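Local coordinates for endo-b-1,4-glucanase (Nasutitermes takasagoensis, PDB 1KS8), which probably catalyses the endohydrolysis of beta-1,4-glucosidic linkages in cellulose, lichenin and cereal beta-D-glucans, at residues A[38-43]-A[135-140]; A[46-51]-A[112-117]; A[57-62]-A[121-126]; A[64-69]-A[101-106]. One frame throughout, in Å; residues are numbered along the deposited sequence.

Interaction 1 of 4, residues A[38-43]-A[135-140]; sequences LNDQGD and MARPAY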
loop_
_atom_site.group_PDB
_atom_site.type_symbol
_atom_site.label_atom_id
_atom_site.label_comp_id
_atom_site.label_asym_id
_atom_site.label_seq_id
_atom_site.Cartn_x
_atom_site.Cartn_y
_atom_site.Cartn_z
ATOM N N LEU A 38 2.647 -9.578 -20.102
ATOM C CA LEU A 38 1.635 -10.578 -20.424
ATOM C C LEU A 38 2.130 -12.020 -20.359
ATOM O O LEU A 38 1.344 -12.952 -20.526
ATOM C CB LEU A 38 1.055 -10.295 -21.814
ATOM C CG LEU A 38 0.429 -8.906 -21.983
ATOM C CD1 LEU A 38 -0.083 -8.745 -23.409
ATOM C CD2 LEU A 38 -0.703 -8.725 -20.983
ATOM N N ASN A 39 3.424 -12.201 -20.111
ATOM C CA ASN A 39 4.002 -13.538 -20.024
ATOM C C ASN A 39 4.372 -13.918 -18.592
ATOM O O ASN A 39 5.005 -14.947 -18.361
ATOM C CB ASN A 39 5.247 -13.632 -20.910
ATOM C CG ASN A 39 4.910 -13.639 -22.389
ATOM O OD1 ASN A 39 5.525 -12.920 -23.179
ATOM N ND2 ASN A 39 3.939 -14.459 -22.773
ATOM N N ASP A 40 3.987 -13.087 -17.626
ATOM C CA ASP A 40 4.295 -13.379 -16.228
ATOM C C ASP A 40 3.677 -14.724 -15.864
ATOM O O ASP A 40 2.469 -14.926 -16.015
ATOM C CB ASP A 40 3.754 -12.270 -15.321
ATOM C CG ASP A 40 4.618 -11.015 -15.354
ATOM O OD1 ASP A 40 5.528 -10.937 -16.206
ATOM O OD2 ASP A 40 4.386 -10.108 -14.528
ATOM N N GLN A 41 4.504 -15.644 -15.377
ATOM C CA GLN A 41 4.010 -16.975 -15.053
ATOM C C GLN A 41 4.830 -17.701 -13.997
ATOM O O GLN A 41 5.998 -17.378 -13.765
ATOM C CB GLN A 41 3.973 -17.810 -16.331
ATOM C CG GLN A 41 5.349 -18.056 -16.935
ATOM C CD GLN A 41 5.275 -18.501 -18.379
ATOM O OE1 GLN A 41 5.087 -17.684 -19.284
ATOM N NE2 GLN A 41 5.404 -19.802 -18.604
ATOM N N GLY A 42 4.202 -18.695 -13.372
ATOM C CA GLY A 42 4.854 -19.481 -12.340
ATOM C C GLY A 42 5.788 -20.541 -12.892
ATOM O O GLY A 42 5.972 -20.655 -14.104
ATOM N N ASP A 43 6.368 -21.331 -11.994
ATOM C CA ASP A 43 7.315 -22.366 -12.387
ATOM C C ASP A 43 6.729 -23.473 -13.261
ATOM O O ASP A 43 7.465 -24.132 -13.996
ATOM C CB ASP A 43 7.980 -22.946 -11.135
ATOM C CG ASP A 43 8.819 -21.912 -10.393
ATOM O OD1 ASP A 43 9.305 -22.213 -9.284
ATOM O OD2 ASP A 43 8.998 -20.794 -10.923
ATOM N N MET A 135 13.532 -8.776 -21.095
ATOM C CA MET A 135 14.323 -9.601 -20.190
ATOM C C MET A 135 13.462 -10.647 -19.497
ATOM O O MET A 135 12.248 -10.486 -19.366
ATOM C CB MET A 135 15.021 -8.738 -19.132
ATOM C CG MET A 135 14.155 -8.330 -17.941
ATOM S SD MET A 135 12.793 -7.210 -18.333
ATOM C CE MET A 135 13.663 -5.641 -18.393
ATOM N N ALA A 136 14.102 -11.727 -19.059
ATOM C CA ALA A 136 13.392 -12.787 -18.364
ATOM C C ALA A 136 12.829 -12.232 -17.065
ATOM O O ALA A 136 13.453 -11.393 -16.412
ATOM C CB ALA A 136 14.334 -13.952 -18.073
ATOM N N ARG A 137 11.639 -12.694 -16.705
ATOM C CA ARG A 137 10.986 -12.268 -15.476
ATOM C C ARG A 137 10.701 -13.491 -14.615
ATOM O O ARG A 137 9.623 -14.088 -14.680
ATOM C CB ARG A 137 9.696 -11.502 -15.793
ATOM C CG ARG A 137 9.969 -10.072 -16.251
ATOM C CD ARG A 137 8.742 -9.387 -16.829
ATOM N NE ARG A 137 7.659 -9.195 -15.866
ATOM C CZ ARG A 137 7.662 -8.299 -14.881
ATOM N NH1 ARG A 137 8.700 -7.491 -14.701
ATOM N NH2 ARG A 137 6.603 -8.189 -14.088
ATOM N N PRO A 138 11.687 -13.892 -13.799
ATOM C CA PRO A 138 11.529 -15.054 -12.927
ATOM C C PRO A 138 10.430 -14.826 -11.902
ATOM O O PRO A 138 10.158 -13.689 -11.512
ATOM C CB PRO A 138 12.900 -15.184 -12.259
ATOM C CG PRO A 138 13.834 -14.521 -13.224
ATOM C CD PRO A 138 13.045 -13.332 -13.691
ATOM N N ALA A 139 9.800 -15.914 -11.478
ATOM C CA ALA A 139 8.756 -15.854 -10.467
ATOM C C ALA A 139 9.291 -16.627 -9.272
ATOM O O ALA A 139 9.824 -17.730 -9.423
ATOM C CB ALA A 139 7.472 -16.488 -10.986
ATOM N N TYR A 140 9.165 -16.041 -8.086
ATOM C CA TYR A 140 9.657 -16.666 -6.865
ATOM C C TYR A 140 8.495 -16.958 -5.926
ATOM O O TYR A 140 7.555 -16.166 -5.822
ATOM C CB TYR A 140 10.658 -15.738 -6.174
ATOM C CG TYR A 140 11.815 -15.299 -7.049
ATOM C CD1 TYR A 140 12.642 -16.232 -7.673
ATOM C CD2 TYR A 140 12.099 -13.946 -7.230
ATOM C CE1 TYR A 140 13.727 -15.828 -8.455
ATOM C CE2 TYR A 140 13.178 -13.531 -8.008
ATOM C CZ TYR A 140 13.986 -14.474 -8.614
ATOM O OH TYR A 140 15.059 -14.057 -9.375
HETATM O O HOH W 1 7.324 -14.887 -15.795
HETATM O O HOH W 2 8.693 -17.220 -14.606
HETATM O O HOH W 3 10.241 -18.542 -12.811
HETATM O O HOH W 4 10.669 -20.096 -8.426
#

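Interaction 2 of 4, residues A[46-51]-A[112-117]; sequences QDLTGG and EFYGQV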
loop_
_atom_site.group_PDB
_atom_site.type_symbol
_atom_site.label_atom_id
_atom_site.label_comp_id
_atom_site.label_asym_id
_atom_site.label_seq_id
_atom_site.Cartn_x
_atom_site.Cartn_y
_atom_site.Cartn_z
ATOM N N GLN A 46 1.937 -21.401 -14.657
ATOM C CA GLN A 46 0.678 -20.851 -14.169
ATOM C C GLN A 46 0.611 -19.367 -14.503
ATOM O O GLN A 46 1.606 -18.652 -14.413
ATOM C CB GLN A 46 0.557 -21.001 -12.650
ATOM C CG GLN A 46 0.640 -22.421 -12.116
ATOM C CD GLN A 46 2.026 -22.784 -11.621
ATOM O OE1 GLN A 46 2.169 -23.548 -10.665
ATOM N NE2 GLN A 46 3.053 -22.248 -12.270
ATOM N N ASP A 47 -0.573 -18.907 -14.878
ATOM C CA ASP A 47 -0.774 -17.505 -15.211
ATOM C C ASP A 47 -0.573 -16.626 -13.976
ATOM O O ASP A 47 -1.208 -16.840 -12.948
ATOM C CB ASP A 47 -2.191 -17.323 -15.767
ATOM C CG ASP A 47 -2.547 -15.872 -16.015
ATOM O OD1 ASP A 47 -1.629 -15.060 -16.251
ATOM O OD2 ASP A 47 -3.755 -15.552 -15.993
ATOM N N LEU A 48 0.334 -15.655 -14.076
ATOM C CA LEU A 48 0.577 -14.725 -12.976
ATOM C C LEU A 48 0.470 -13.291 -13.485
ATOM O O LEU A 48 1.046 -12.369 -12.906
ATOM C CB LEU A 48 1.957 -14.953 -12.345
ATOM C CG LEU A 48 2.195 -16.258 -11.575
ATOM C CD1 LEU A 48 3.619 -16.254 -11.031
ATOM C CD2 LEU A 48 1.192 -16.398 -10.433
ATOM N N THR A 49 -0.267 -13.105 -14.576
ATOM C CA THR A 49 -0.440 -11.770 -15.136
ATOM C C THR A 49 -1.370 -10.934 -14.270
ATOM O O THR A 49 -2.257 -11.457 -13.592
ATOM C CB THR A 49 -1.012 -11.815 -16.567
ATOM O OG1 THR A 49 -2.287 -12.476 -16.561
ATOM C CG2 THR A 49 -0.052 -12.541 -17.499
ATOM N N GLY A 50 -1.159 -9.623 -14.300
ATOM C CA GLY A 50 -1.980 -8.728 -13.509
ATOM C C GLY A 50 -1.229 -8.186 -12.309
ATOM O O GLY A 50 0.004 -8.207 -12.272
ATOM N N GLY A 51 -1.971 -7.703 -11.320
ATOM C CA GLY A 51 -1.339 -7.147 -10.139
ATOM C C GLY A 51 -0.760 -5.770 -10.409
ATOM O O GLY A 51 -0.944 -5.205 -11.491
ATOM N N GLU A 112 1.273 -22.899 -1.079
ATOM C CA GLU A 112 2.266 -22.390 -2.018
ATOM C C GLU A 112 1.794 -21.018 -2.462
ATOM O O GLU A 112 0.622 -20.830 -2.783
ATOM C CB GLU A 112 2.399 -23.307 -3.236
ATOM C CG GLU A 112 3.547 -22.918 -4.162
ATOM C CD GLU A 112 3.754 -23.905 -5.293
ATOM O OE1 GLU A 112 3.040 -23.811 -6.314
ATOM O OE2 GLU A 112 4.626 -24.788 -5.151
ATOM N N PHE A 113 2.708 -20.056 -2.479
ATOM C CA PHE A 113 2.339 -18.706 -2.868
ATOM C C PHE A 113 3.473 -17.971 -3.566
ATOM O O PHE A 113 4.588 -17.889 -3.043
ATOM C CB PHE A 113 1.912 -17.917 -1.626
ATOM C CG PHE A 113 1.376 -16.555 -1.935
ATOM C CD1 PHE A 113 0.126 -16.408 -2.518
ATOM C CD2 PHE A 113 2.135 -15.419 -1.672
ATOM C CE1 PHE A 113 -0.366 -15.148 -2.840
ATOM C CE2 PHE A 113 1.653 -14.151 -1.992
ATOM C CZ PHE A 113 0.400 -14.016 -2.577
ATOM N N TYR A 114 3.196 -17.440 -4.750
ATOM C CA TYR A 114 4.215 -16.688 -5.464
ATOM C C TYR A 114 4.270 -15.272 -4.913
ATOM O O TYR A 114 3.269 -14.552 -4.904
ATOM C CB TYR A 114 3.945 -16.689 -6.970
ATOM C CG TYR A 114 4.421 -17.965 -7.620
ATOM C CD1 TYR A 114 3.651 -19.130 -7.569
ATOM C CD2 TYR A 114 5.679 -18.030 -8.217
ATOM C CE1 TYR A 114 4.133 -20.332 -8.096
ATOM C CE2 TYR A 114 6.167 -19.221 -8.744
ATOM C CZ TYR A 114 5.392 -20.366 -8.678
ATOM O OH TYR A 114 5.889 -21.544 -9.185
ATOM N N GLY A 115 5.452 -14.890 -4.438
ATOM C CA GLY A 115 5.627 -13.576 -3.849
ATOM C C GLY A 115 6.364 -12.560 -4.692
ATOM O O GLY A 115 6.564 -11.424 -4.256
ATOM N N GLN A 116 6.776 -12.942 -5.894
ATOM C CA GLN A 116 7.484 -11.999 -6.742
ATOM C C GLN A 116 7.539 -12.431 -8.193
ATOM O O GLN A 116 7.654 -13.618 -8.491
ATOM C CB GLN A 116 8.920 -11.813 -6.233
ATOM C CG GLN A 116 9.628 -10.568 -6.764
ATOM C CD GLN A 116 10.997 -10.368 -6.133
ATOM O OE1 GLN A 116 11.140 -10.424 -4.910
ATOM N NE2 GLN A 116 12.008 -10.123 -6.962
ATOM N N VAL A 117 7.421 -11.460 -9.091
ATOM C CA VAL A 117 7.569 -11.705 -10.522
ATOM C C VAL A 117 8.494 -10.585 -10.978
ATOM O O VAL A 117 8.199 -9.396 -10.784
ATOM C CB VAL A 117 6.252 -11.632 -11.310
ATOM C CG1 VAL A 117 6.540 -11.872 -12.794
ATOM C CG2 VAL A 117 5.279 -12.684 -10.798
HETATM O O HOH W 5 4.869 -23.823 -8.488
#

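Interaction 3 of 4, residues A[57-62]-A[121-126]; sequences DFVKFG and DADHAF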
loop_
_atom_site.group_PDB
_atom_site.type_symbol
_atom_site.label_atom_id
_atom_site.label_comp_id
_atom_site.label_asym_id
_atom_site.label_seq_id
_atom_site.Cartn_x
_atom_site.Cartn_y
_atom_site.Cartn_z
ATOM N N ASP A 57 9.514 0.982 -10.999
ATOM C CA ASP A 57 10.035 -0.201 -11.679
ATOM C C ASP A 57 8.891 -1.108 -12.124
ATOM O O ASP A 57 7.723 -0.729 -12.043
ATOM C CB ASP A 57 10.973 -0.964 -10.735
ATOM C CG ASP A 57 10.294 -1.377 -9.432
ATOM O OD1 ASP A 57 9.184 -0.880 -9.135
ATOM O OD2 ASP A 57 10.881 -2.195 -8.689
ATOM N N PHE A 58 9.221 -2.313 -12.577
ATOM C CA PHE A 58 8.192 -3.234 -13.042
ATOM C C PHE A 58 8.195 -4.579 -12.335
ATOM O O PHE A 58 7.637 -5.560 -12.828
ATOM C CB PHE A 58 8.293 -3.393 -14.566
ATOM C CG PHE A 58 8.145 -2.090 -15.305
ATOM C CD1 PHE A 58 9.139 -1.645 -16.169
ATOM C CD2 PHE A 58 7.033 -1.278 -15.084
ATOM C CE1 PHE A 58 9.032 -0.403 -16.801
ATOM C CE2 PHE A 58 6.914 -0.036 -15.709
ATOM C CZ PHE A 58 7.917 0.402 -16.568
ATOM N N VAL A 59 8.820 -4.619 -11.164
ATOM C CA VAL A 59 8.824 -5.840 -10.376
ATOM C C VAL A 59 7.512 -5.870 -9.601
ATOM O O VAL A 59 6.990 -4.827 -9.194
ATOM C CB VAL A 59 9.971 -5.863 -9.335
ATOM C CG1 VAL A 59 9.876 -7.123 -8.485
ATOM C CG2 VAL A 59 11.315 -5.804 -10.027
ATOM N N LYS A 60 6.971 -7.066 -9.422
ATOM C CA LYS A 60 5.760 -7.237 -8.643
ATOM C C LYS A 60 6.235 -7.826 -7.308
ATOM O O LYS A 60 6.504 -9.025 -7.195
ATOM C CB LYS A 60 4.780 -8.153 -9.391
ATOM C CG LYS A 60 4.067 -7.394 -10.515
ATOM C CD LYS A 60 3.760 -8.229 -11.753
ATOM C CE LYS A 60 2.781 -9.354 -11.489
ATOM N NZ LYS A 60 2.253 -9.895 -12.782
ATOM N N PHE A 61 6.400 -6.949 -6.317
ATOM C CA PHE A 61 6.851 -7.333 -4.974
ATOM C C PHE A 61 5.608 -7.616 -4.137
ATOM O O PHE A 61 4.884 -6.697 -3.743
ATOM C CB PHE A 61 7.671 -6.197 -4.344
ATOM C CG PHE A 61 9.097 -6.114 -4.841
ATOM C CD1 PHE A 61 10.005 -7.133 -4.560
ATOM C CD2 PHE A 61 9.546 -4.998 -5.553
ATOM C CE1 PHE A 61 11.333 -7.047 -4.973
ATOM C CE2 PHE A 61 10.883 -4.903 -5.972
ATOM C CZ PHE A 61 11.773 -5.933 -5.678
ATOM N N GLY A 62 5.381 -8.893 -3.852
ATOM C CA GLY A 62 4.196 -9.301 -3.118
ATOM C C GLY A 62 3.928 -8.767 -1.724
ATOM O O GLY A 62 2.772 -8.587 -1.349
ATOM N N ASP A 121 17.494 -6.905 -10.111
ATOM C CA ASP A 121 18.539 -6.412 -10.999
ATOM C C ASP A 121 18.177 -6.353 -12.473
ATOM O O ASP A 121 18.402 -5.334 -13.124
ATOM C CB ASP A 121 19.819 -7.227 -10.819
ATOM C CG ASP A 121 20.468 -6.997 -9.467
ATOM O OD1 ASP A 121 20.018 -6.082 -8.740
ATOM O OD2 ASP A 121 21.429 -7.725 -9.134
ATOM N N ALA A 122 17.621 -7.434 -13.007
ATOM C CA ALA A 122 17.258 -7.463 -14.419
ATOM C C ALA A 122 16.211 -6.403 -14.728
ATOM O O ALA A 122 16.262 -5.747 -15.769
ATOM C CB ALA A 122 16.734 -8.841 -14.797
ATOM N N ASP A 123 15.261 -6.235 -13.816
ATOM C CA ASP A 123 14.208 -5.250 -14.010
ATOM C C ASP A 123 14.747 -3.822 -13.940
ATOM O O ASP A 123 14.505 -3.008 -14.831
ATOM C CB ASP A 123 13.121 -5.422 -12.948
ATOM C CG ASP A 123 11.903 -4.571 -13.225
ATOM O OD1 ASP A 123 11.046 -5.011 -14.014
ATOM O OD2 ASP A 123 11.808 -3.460 -12.669
ATOM N N HIS A 124 15.492 -3.523 -12.883
ATOM C CA HIS A 124 16.018 -2.181 -12.689
ATOM C C HIS A 124 17.090 -1.733 -13.677
ATOM O O HIS A 124 17.344 -0.536 -13.815
ATOM C CB HIS A 124 16.503 -2.041 -11.245
ATOM C CG HIS A 124 15.412 -2.226 -10.236
ATOM N ND1 HIS A 124 15.644 -2.260 -8.878
ATOM C CD2 HIS A 124 14.076 -2.388 -10.393
ATOM C CE1 HIS A 124 14.498 -2.434 -8.241
ATOM N NE2 HIS A 124 13.532 -2.515 -9.137
ATOM N N ALA A 125 17.704 -2.683 -14.373
ATOM C CA ALA A 125 18.735 -2.358 -15.356
ATOM C C ALA A 125 18.103 -1.793 -16.627
ATOM O O ALA A 125 18.794 -1.268 -17.500
ATOM C CB ALA A 125 19.547 -3.602 -15.689
ATOM N N PHE A 126 16.783 -1.908 -16.715
ATOM C CA PHE A 126 16.016 -1.432 -17.857
ATOM C C PHE A 126 15.260 -0.157 -17.509
ATOM O O PHE A 126 14.714 -0.040 -16.414
ATOM C CB PHE A 126 15.007 -2.515 -18.265
ATOM C CG PHE A 126 13.963 -2.057 -19.252
ATOM C CD1 PHE A 126 14.267 -1.933 -20.602
ATOM C CD2 PHE A 126 12.666 -1.777 -18.831
ATOM C CE1 PHE A 126 13.294 -1.541 -21.521
ATOM C CE2 PHE A 126 11.686 -1.384 -19.741
ATOM C CZ PHE A 126 12.000 -1.267 -21.087
#

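Interaction 4 of 4, residues A[64-69]-A[101-106]; sequences PMAYTA and DYFIKA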
loop_
_atom_site.group_PDB
_atom_site.type_symbol
_atom_site.label_atom_id
_atom_site.label_comp_id
_atom_site.label_asym_id
_atom_site.label_seq_id
_atom_site.Cartn_x
_atom_site.Cartn_y
_atom_site.Cartn_z
ATOM N N PRO A 64 4.853 -5.646 -0.223
ATOM C CA PRO A 64 4.228 -4.322 -0.217
ATOM C C PRO A 64 2.929 -4.282 -1.024
ATOM O O PRO A 64 2.067 -3.455 -0.754
ATOM C CB PRO A 64 5.319 -3.415 -0.797
ATOM C CG PRO A 64 6.129 -4.342 -1.653
ATOM C CD PRO A 64 6.210 -5.582 -0.794
ATOM N N MET A 65 2.772 -5.172 -2.004
ATOM C CA MET A 65 1.539 -5.165 -2.791
ATOM C C MET A 65 0.365 -5.608 -1.922
ATOM O O MET A 65 -0.723 -5.045 -2.008
ATOM C CB MET A 65 1.635 -6.088 -4.009
ATOM C CG MET A 65 0.635 -5.704 -5.102
ATOM S SD MET A 65 0.336 -6.963 -6.357
ATOM C CE MET A 65 2.012 -7.281 -6.940
ATOM N N ALA A 66 0.589 -6.620 -1.089
ATOM C CA ALA A 66 -0.458 -7.117 -0.205
ATOM C C ALA A 66 -0.803 -6.053 0.832
ATOM O O ALA A 66 -1.977 -5.807 1.113
ATOM C CB ALA A 66 -0.000 -8.404 0.479
ATOM N N TYR A 67 0.226 -5.428 1.398
ATOM C CA TYR A 67 0.032 -4.372 2.384
ATOM C C TYR A 67 -0.828 -3.266 1.772
ATOM O O TYR A 67 -1.768 -2.768 2.394
ATOM C CB TYR A 67 1.384 -3.787 2.803
ATOM C CG TYR A 67 1.274 -2.426 3.454
ATOM C CD1 TYR A 67 0.917 -2.295 4.798
ATOM C CD2 TYR A 67 1.465 -1.266 2.709
ATOM C CE1 TYR A 67 0.748 -1.037 5.379
ATOM C CE2 TYR A 67 1.297 -0.009 3.276
ATOM C CZ TYR A 67 0.938 0.099 4.607
ATOM O OH TYR A 67 0.750 1.346 5.157
ATOM N N THR A 68 -0.497 -2.886 0.543
ATOM C CA THR A 68 -1.236 -1.843 -0.152
ATOM C C THR A 68 -2.706 -2.225 -0.251
ATOM O O THR A 68 -3.593 -1.423 0.052
ATOM C CB THR A 68 -0.674 -1.627 -1.572
ATOM O OG1 THR A 68 0.652 -1.090 -1.486
ATOM C CG2 THR A 68 -1.558 -0.666 -2.359
ATOM N N ALA A 69 -2.957 -3.459 -0.674
ATOM C CA ALA A 69 -4.321 -3.950 -0.817
ATOM C C ALA A 69 -5.085 -3.929 0.503
ATOM O O ALA A 69 -6.244 -3.528 0.545
ATOM C CB ALA A 69 -4.308 -5.360 -1.395
ATOM N N ASP A 101 -7.207 -10.166 -7.364
ATOM C CA ASP A 101 -7.329 -11.109 -8.474
ATOM C C ASP A 101 -5.956 -11.738 -8.689
ATOM O O ASP A 101 -5.838 -12.925 -8.997
ATOM C CB ASP A 101 -7.752 -10.409 -9.766
ATOM C CG ASP A 101 -9.241 -10.166 -9.843
ATOM O OD1 ASP A 101 -9.988 -10.744 -9.026
ATOM O OD2 ASP A 101 -9.661 -9.404 -10.738
ATOM N N TYR A 102 -4.916 -10.926 -8.529
ATOM C CA TYR A 102 -3.550 -11.398 -8.696
ATOM C C TYR A 102 -3.150 -12.329 -7.553
ATOM O O TYR A 102 -2.536 -13.369 -7.785
ATOM C CB TYR A 102 -2.589 -10.208 -8.772
ATOM C CG TYR A 102 -1.129 -10.602 -8.751
ATOM C CD1 TYR A 102 -0.537 -11.237 -9.843
ATOM C CD2 TYR A 102 -0.346 -10.360 -7.625
ATOM C CE1 TYR A 102 0.803 -11.618 -9.814
ATOM C CE2 TYR A 102 0.991 -10.738 -7.585
ATOM C CZ TYR A 102 1.559 -11.365 -8.680
ATOM O OH TYR A 102 2.883 -11.732 -8.643
ATOM N N PHE A 103 -3.492 -11.970 -6.318
ATOM C CA PHE A 103 -3.143 -12.828 -5.190
ATOM C C PHE A 103 -3.751 -14.215 -5.356
ATOM O O PHE A 103 -3.146 -15.213 -4.969
ATOM C CB PHE A 103 -3.615 -12.224 -3.864
ATOM C CG PHE A 103 -3.064 -10.856 -3.584
ATOM C CD1 PHE A 103 -1.801 -10.488 -4.039
ATOM C CD2 PHE A 103 -3.801 -9.944 -2.842
ATOM C CE1 PHE A 103 -1.282 -9.226 -3.758
ATOM C CE2 PHE A 103 -3.293 -8.679 -2.554
ATOM C CZ PHE A 103 -2.030 -8.322 -3.015
ATOM N N ILE A 104 -4.954 -14.276 -5.920
ATOM C CA ILE A 104 -5.611 -15.560 -6.138
ATOM C C ILE A 104 -4.785 -16.403 -7.114
ATOM O O ILE A 104 -4.608 -17.603 -6.906
ATOM C CB ILE A 104 -7.046 -15.358 -6.668
ATOM C CG1 ILE A 104 -7.940 -14.860 -5.528
ATOM C CG2 ILE A 104 -7.590 -16.662 -7.240
ATOM C CD1 ILE A 104 -9.326 -14.432 -5.969
ATOM N N LYS A 105 -4.274 -15.775 -8.169
ATOM C CA LYS A 105 -3.449 -16.491 -9.139
ATOM C C LYS A 105 -2.142 -16.939 -8.492
ATOM O O LYS A 105 -1.678 -18.055 -8.719
ATOM C CB LYS A 105 -3.111 -15.601 -10.338
ATOM C CG LYS A 105 -4.288 -15.214 -11.209
ATOM C CD LYS A 105 -3.796 -14.443 -12.423
ATOM C CE LYS A 105 -4.946 -13.987 -13.301
ATOM N NZ LYS A 105 -4.473 -13.190 -14.468
ATOM N N ALA A 106 -1.547 -16.058 -7.692
ATOM C CA ALA A 106 -0.284 -16.357 -7.028
ATOM C C ALA A 106 -0.407 -17.488 -6.010
ATOM O O ALA A 106 0.586 -18.124 -5.655
ATOM C CB ALA A 106 0.261 -15.094 -6.358
#

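Interaction 1 of 4, residues A[38-43]-A[135-140]
Arg137 takes the carboxylate of Asp40 side-on with two nitrogens, one for each oxygen. NE donates a hydrogen bond to Asp40 OD1 at 2.8 Å along a nearly straight line (174°), and Arg137 NH2 does the same to Asp40 OD2 at 3.0 Å. Both bonds arrive on the syn sides, and the two planes are only 20° apart, so the salt bridge fixes the rotation of both groups. A bend in the arginine chain at CG-CD (chi3 64°) turns this edge of the guanidinium to the aspartate. Further along, the methyl CB of Ala139 rests against the backbone O of Gln41 at 3.3 Å. On both sides of this touch water bridges the gap: water 1 accepts from Gln41 N and lies 2.7 Å from Arg137 O, while water 4 joins Asp43 OD1 to Ala139 O, 2.7 Å from each. Outside the pair, Asp40 OD2 has a second cationic partner in Lys60, and Arg137 NH1 is held by the carbonyl of Phe58. The arrangement is that of a bidentate arginine-carboxylate salt bridge, here tying a long loop to the residues leading into edge strand 139-142 in the small antiparallel sheet of this family 9 enzyme.

Interaction 2 of 4, residues A[46-51]-A[112-117]
Leu48 lays its CD1 methyl across the root of the Tyr114 ring, 3.9 Å from Tyr114 CG and equally near CD2 of that ring. The two side chains cross at about a right angle, and the methyl sits off-centre in a CH-pi contact, 4.3 Å from the ring centroid and 30° off its normal. The same methyl also touches Val117 CG2 at 3.9 Å, so one branch of the leucine fills the angle between two residues of a single strand. Val117 offers this branch because its other methyl, CG1, stands opposite the backbone N (chi1 179°), leaving CG2 beside that nitrogen. Strand 113-117 is the middle one of a three-stranded antiparallel sheet, and between its two contact residues Gly115 and Gln116 both face Tyr140 in a classic beta bulge. On the loop side, Asp47 OD1 takes the backbone N of Thr49, 2.9 Å away, in an Asx turn, and it also accepts from Thr49 OG1. That turn encloses Leu48, and the other oxygen of Asp47, OD2, makes a salt bridge to Lys105. At the far end of the tyrosine, water 5 lies 2.6 Å from Tyr114 OH and donates to Glu112 OE1 at 2.8 Å, with a weak bond to Gln46 OE1. Tyr114 OH also meets the backbone N of Asp43, Glu112 OE1 bonds Thr108, and Gln46 OE1 bonds Gln44.

Interaction 3 of 4, residues A[57-62]-A[121-126]
His124 and Asp57 meet through a short hydrogen bond: NE2 of the imidazole donates to Asp57 OD2 at 2.7 Å on the anti side of the carboxylate, the two planes 45° apart. Asp57 holds CG between its backbone N and carbonyl carbon (chi1 58°), the crowded position, which folds the carboxylate back and leaves CB pressed against Asp123 OD2 at 3.3 Å. Asp123 is set differently: its CG swings away from its own backbone N (chi1 -171°), carrying the carboxylate to Phe58, whose backbone N donates to Asp123 OD2 at 2.8 Å on the syn side. Asp123 OD1 then lies 3.2 Å from Phe58 CB, and Val59 CG2 packs on Asp123 CB at 3.5 Å. Phe58 CE1 reaches the ring edge of Phe126. Asp57, in the family 9 Asp-Ala-Gly-Asp sequence, has its side chain about 6 Å from that of Glu412, a predicted active-site residue. The two carboxylates come close, Asp57 OD2 to Asp123 OD2 4.3 Å, each of these oxygens with its own N-H donor. His124 and Ala55 N, which bonds OD1, hold the Asp57 carboxylate in a set orientation, while a sulfate about 3 Å from the His124 side chain, probably from the crystallisation liquor, may mark a pocket.

Interaction 4 of 4, residues A[64-69]-A[101-106]
Pro64 O is gripped twice by Thr68, whose backbone N and OG1, each 2.9 Å from Pro64 O, come from opposite faces of the carbonyl plane. Both bonds lie within helix 62-78, and between these two residues Met65 and Ala66 receive the ring of Phe103 from helix 89-106. The ring comes in end-on. Phe103 CZ stops 3.4 Å from Ala66 CA, with Met65 O in the ring plane at the same edge. Its two flanks are held as well: Ala69 CB meets Phe103 CE2 at 3.7 Å, and Met65 SD lies 3.8 Å from Phe103 CE1. These helices belong to the (alpha/alpha)6 barrel of the family 9 catalytic domain; the two short segments cross at a steep slant, 138° between their directions, with axes 11.5 Å apart at closest. So wide a spacing leaves room for whole aromatic side chains, and the small Ala66 and Ala69 let the phenylalanine come right up to the neighbouring helix. Met65 reaches across almost fully extended as far as the sulfur, then bends (chi3 -55°) and places CE 3.7 Å from Tyr102 CE2. Its sulfur makes oblique Met-aromatic contacts with both rings, nearer to that of Tyr102, whose centroid is 4.7 Å from SD. Helix 149-165 packs alongside, where Thr155 touches both Ala66 and Phe103.

The first segments follow one another from 38 to 69, and their partners come back in nearly reverse order, 101-106, 112-117, 121-126, 135-140, with only interactions 2 and 3 crossing along the chain. Interactions 1, 2 and 3 all reach the antiparallel sheet 60-61, 113-117, 139-142; the centres of 1 and 2 are about 8 Å apart, those of 1 and 3 about 11 Å. Interaction 4 joins two barrel helices, its centre about 9 Å from that of interaction 2, connected to it by Lys105 and Ala106. Lys60 spans the group, reaching Asp40, the loop carbonyl of Leu48 and Tyr102. Interactions 2 and 3 thus link sheet to barrel helices, and interaction 3 leads towards the predicted active site.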